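Local coordinates for ferritin like protein (Caulobacter vibrioides, PDB 3HL1) that is of unknown function but belongs to the ferritin-like family and may bind metal, at residues Leu8-Leu11 and Tyr12-Phe15; His14-Gly17 and Ala18-Leu21. All blocks are in the same frame, centred on the assembly; numbering follows the deposited sequence.

Contact 1. Residues Leu8-Leu11 and Tyr12-Phe15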
# COMPACT_ATOMS: atom_id res chain seq x y z
N LEU A 8 2.26 0.27 24.18
CA LEU A 8 3.03 -0.53 23.24
C LEU A 8 2.16 -1.46 22.38
O LEU A 8 2.32 -1.50 21.16
CB LEU A 8 4.20 -1.26 23.93
CG LEU A 8 5.26 -1.85 22.96
CD1 LEU A 8 5.90 -0.76 22.03
CD2 LEU A 8 6.32 -2.66 23.70
N PRO A 9 1.19 -2.18 22.97
CA PRO A 9 0.32 -2.99 22.12
C PRO A 9 -0.45 -2.20 21.04
O PRO A 9 -0.61 -2.68 19.89
CB PRO A 9 -0.60 -3.72 23.11
CG PRO A 9 0.13 -3.69 24.43
CD PRO A 9 0.94 -2.40 24.42
N ARG A 10 -0.92 -1.02 21.37
CA ARG A 10 -1.63 -0.19 20.43
C ARG A 10 -0.73 0.35 19.35
O ARG A 10 -1.15 0.50 18.21
CB ARG A 10 -2.38 0.92 21.18
CG ARG A 10 -3.51 0.41 22.09
CD ARG A 10 -4.88 0.39 21.43
NE ARG A 10 -5.96 -0.17 22.27
CZ ARG A 10 -6.50 0.39 23.37
NH1 ARG A 10 -6.08 1.56 23.85
NH2 ARG A 10 -7.49 -0.24 24.02
N LEU A 11 0.51 0.66 19.71
CA LEU A 11 1.51 1.11 18.70
C LEU A 11 1.71 -0.04 17.75
O LEU A 11 1.60 0.15 16.52
CB LEU A 11 2.83 1.54 19.37
CG LEU A 11 3.91 1.93 18.34
CD1 LEU A 11 3.40 3.11 17.53
CD2 LEU A 11 5.21 2.24 19.03
N TYR A 12 1.90 -1.25 18.27
CA TYR A 12 2.04 -2.45 17.43
C TYR A 12 0.84 -2.69 16.49
O TYR A 12 0.99 -3.00 15.28
CB TYR A 12 2.31 -3.68 18.34
CG TYR A 12 3.71 -3.75 18.96
CD1 TYR A 12 4.68 -2.75 18.78
CD2 TYR A 12 4.04 -4.83 19.75
CE1 TYR A 12 5.97 -2.86 19.35
CE2 TYR A 12 5.27 -4.95 20.28
CZ TYR A 12 6.24 -4.00 20.11
OH TYR A 12 7.45 -4.22 20.71
N GLN A 13 -0.37 -2.53 17.05
CA GLN A 13 -1.58 -2.63 16.24
C GLN A 13 -1.59 -1.60 15.11
O GLN A 13 -1.98 -1.91 13.99
CB GLN A 13 -2.80 -2.42 17.13
CG GLN A 13 -3.16 -3.63 17.88
CD GLN A 13 -4.49 -3.50 18.61
OE1 GLN A 13 -4.57 -2.98 19.71
NE2 GLN A 13 -5.52 -4.00 18.00
N HIS A 14 -1.10 -0.39 15.39
CA HIS A 14 -1.03 0.64 14.35
C HIS A 14 0.05 0.35 13.29
O HIS A 14 -0.13 0.69 12.14
CB HIS A 14 -0.88 2.02 14.92
CG HIS A 14 -2.15 2.59 15.48
ND1 HIS A 14 -2.67 2.20 16.70
CD2 HIS A 14 -3.04 3.48 14.97
CE1 HIS A 14 -3.80 2.85 16.93
NE2 HIS A 14 -4.06 3.62 15.88
N PHE A 15 1.20 -0.21 13.68
CA PHE A 15 2.16 -0.68 12.71
C PHE A 15 1.53 -1.71 11.74
O PHE A 15 1.73 -1.63 10.49
CB PHE A 15 3.38 -1.34 13.38
CG PHE A 15 4.31 -0.38 14.09
CD1 PHE A 15 4.68 0.86 13.51
CD2 PHE A 15 4.88 -0.73 15.26
CE1 PHE A 15 5.58 1.71 14.14
CE2 PHE A 15 5.78 0.10 15.91
CZ PHE A 15 6.12 1.34 15.35

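Contact 2. Residues His14-Gly17 and Ala18-Leu21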
# COMPACT_ATOMS: atom_id res chain seq x y z
N HIS A 14 -1.10 -0.39 15.39
CA HIS A 14 -1.03 0.64 14.35
C HIS A 14 0.05 0.35 13.29
O HIS A 14 -0.13 0.69 12.14
CB HIS A 14 -0.88 2.02 14.92
CG HIS A 14 -2.15 2.59 15.48
ND1 HIS A 14 -2.67 2.20 16.70
CD2 HIS A 14 -3.04 3.48 14.97
CE1 HIS A 14 -3.80 2.85 16.93
NE2 HIS A 14 -4.06 3.62 15.88
N PHE A 15 1.20 -0.21 13.68
CA PHE A 15 2.16 -0.68 12.71
C PHE A 15 1.53 -1.71 11.74
O PHE A 15 1.73 -1.63 10.49
CB PHE A 15 3.38 -1.34 13.38
CG PHE A 15 4.31 -0.38 14.09
CD1 PHE A 15 4.68 0.86 13.51
CD2 PHE A 15 4.88 -0.73 15.26
CE1 PHE A 15 5.58 1.71 14.14
CE2 PHE A 15 5.78 0.10 15.91
CZ PHE A 15 6.12 1.34 15.35
N GLN A 16 0.86 -2.69 12.31
CA GLN A 16 0.17 -3.73 11.52
C GLN A 16 -0.88 -3.12 10.61
O GLN A 16 -0.97 -3.51 9.44
CB GLN A 16 -0.51 -4.76 12.40
CG GLN A 16 -1.06 -5.98 11.63
CD GLN A 16 0.00 -6.68 10.86
OE1 GLN A 16 1.03 -7.03 11.43
NE2 GLN A 16 -0.20 -6.84 9.58
N GLY A 17 -1.59 -2.11 11.11
CA GLY A 17 -2.58 -1.44 10.32
C GLY A 17 -2.00 -0.68 9.14
O GLY A 17 -2.59 -0.70 8.04
N ALA A 18 -0.88 -0.03 9.37
CA ALA A 18 -0.20 0.74 8.33
C ALA A 18 0.30 -0.22 7.28
O ALA A 18 0.12 0.03 6.09
CB ALA A 18 0.94 1.62 8.92
N ILE A 19 0.90 -1.35 7.68
CA ILE A 19 1.37 -2.28 6.67
C ILE A 19 0.21 -2.91 5.90
O ILE A 19 0.31 -3.11 4.69
CB ILE A 19 2.41 -3.30 7.21
CG1 ILE A 19 3.47 -3.55 6.10
CG2 ILE A 19 1.71 -4.48 7.64
CD1 ILE A 19 4.69 -4.22 6.53
N ASP A 20 -0.91 -3.18 6.57
CA ASP A 20 -2.10 -3.76 5.90
C ASP A 20 -2.63 -2.81 4.84
O ASP A 20 -3.02 -3.23 3.74
CB ASP A 20 -3.20 -4.07 6.88
CG ASP A 20 -2.90 -5.27 7.79
OD1 ASP A 20 -1.93 -5.98 7.59
OD2 ASP A 20 -3.67 -5.38 8.74
N LEU A 21 -2.61 -1.51 5.15
CA LEU A 21 -3.13 -0.52 4.21
C LEU A 21 -2.19 -0.42 3.03
O LEU A 21 -2.62 -0.46 1.87
CB LEU A 21 -3.32 0.84 4.88
CG LEU A 21 -3.80 2.02 3.97
CD1 LEU A 21 -5.04 1.73 3.14
CD2 LEU A 21 -4.09 3.20 4.82

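Contact 1. Residues Leu8-Leu11 and Tyr12-Phe15
Tyr12 lays one face of its ring against Leu8, one turn earlier in the opening turns of helix 8-35, a long helix of this ferritin-like protein. Leu8 CG sits 4.0 Å from the centroid of the Tyr12 ring and 23° off its normal, which defines a CH-pi contact displaced toward the rim. Both methyls of Leu8 lie over the same face, toward the outer end of the phenol: Leu8 CD1 comes to 3.4 Å from Tyr12 CE1, while CD2 approaches the hydroxyl. That hydroxyl is hydrogen-bonded to Tyr68 O, which holds the outer end of the ring, and Tyr70 meets the ring as well. The backbone beneath is regular, with Tyr12 N bonded to Leu8 O and Gln13 N to Pro9 O.

Gln13 runs alongside Arg10, pointing the same way. Its OE1 lies near the guanidinium plane, but the nearest side-chain approach is to Arg10 CD, at 3.8 Å; the charged end of Arg10 instead makes a salt bridge to Asp136.

His14 adds a side-chain bond to the helical one. With CG anti to its carbonyl carbon (chi1 -77°), the imidazole folds back along the preceding turn, and its ND1 donates to Arg10 O at 2.7 Å. The acceptor lies in the ring plane, yet ND1 stands above the carbonyl plane. His14 N reaches Arg10 O from the opposite face, so this oxygen takes two donors. At the far side of the ring, NE2 is hydrogen-bonded to Val138 O.

Phe15 N bonds to Leu11 O, and its ring turns one face to Leu11: Leu11 CD1 stands 4.3 Å from the Phe15 ring centroid, a CH-pi contact, while Leu11 CG touches Phe15 CE2 at 3.6 Å.

Contact 2. Residues His14-Gly17 and Ala18-Leu21
Four successive i to i+4 backbone bonds, from Ala18 N to His14 O through to Leu21 N to Gly17 O, span 2.9 to 3.0 Å between N and O and define an unbroken alpha-helical run in helix 8-35 of this ferritin-like protein. Gln16 and Asp20, one turn apart, supply the side-chain link. Gln16 starts with CG anti to its backbone N (chi1 -172°) and then bends at chi2, which swings the amide along the helix toward Asp20. Its NE2 donates to Asp20 OD1 at 2.8 Å with an N-H...O angle of 146°. NE2 meets the oxygen on its syn side, 33° out of the carboxylate plane, while OD1 lies close to the plane of the amide. Ile19 CG2 lies beside the same nitrogen, 3.6 Å from Gln16 NE2, and the isoleucine also packs on Val61 of helix 42-67.

The amide is held at both ends, since OE1 bonds to Tyr70 OH and NE2 also bonds to Thr73 O. Thr73 O, which can only accept, and the Asp20 carboxylate support placing the nitrogen at this end. Its donation to OD1 probably favours a charged Asp20, an effect partly offset by the nearby acceptor Gln16 O.

Overall arrangement
From the N terminus, the chain enters helix 8-35 at contact 1 and passes straight into contact 2, whose first residues, His14 and Phe15, are the last two of contact 1. Neither contact closes a long loop: each spans single helical turns, and the two overlap in sequence without nesting or crossing. Their centres are 9 Å apart, about 18 Å and 9 Å from the centre of the chain, so the helix runs inward from a partly buried start to a buried stretch. Leu151 of helix 144-157 touches both shared residues, and Ile64 and Ala65 of helix 42-67 touch Phe15. Tyr70, reached by Tyr12 and Gln16, ties the loop after helix 42-67 to both contacts.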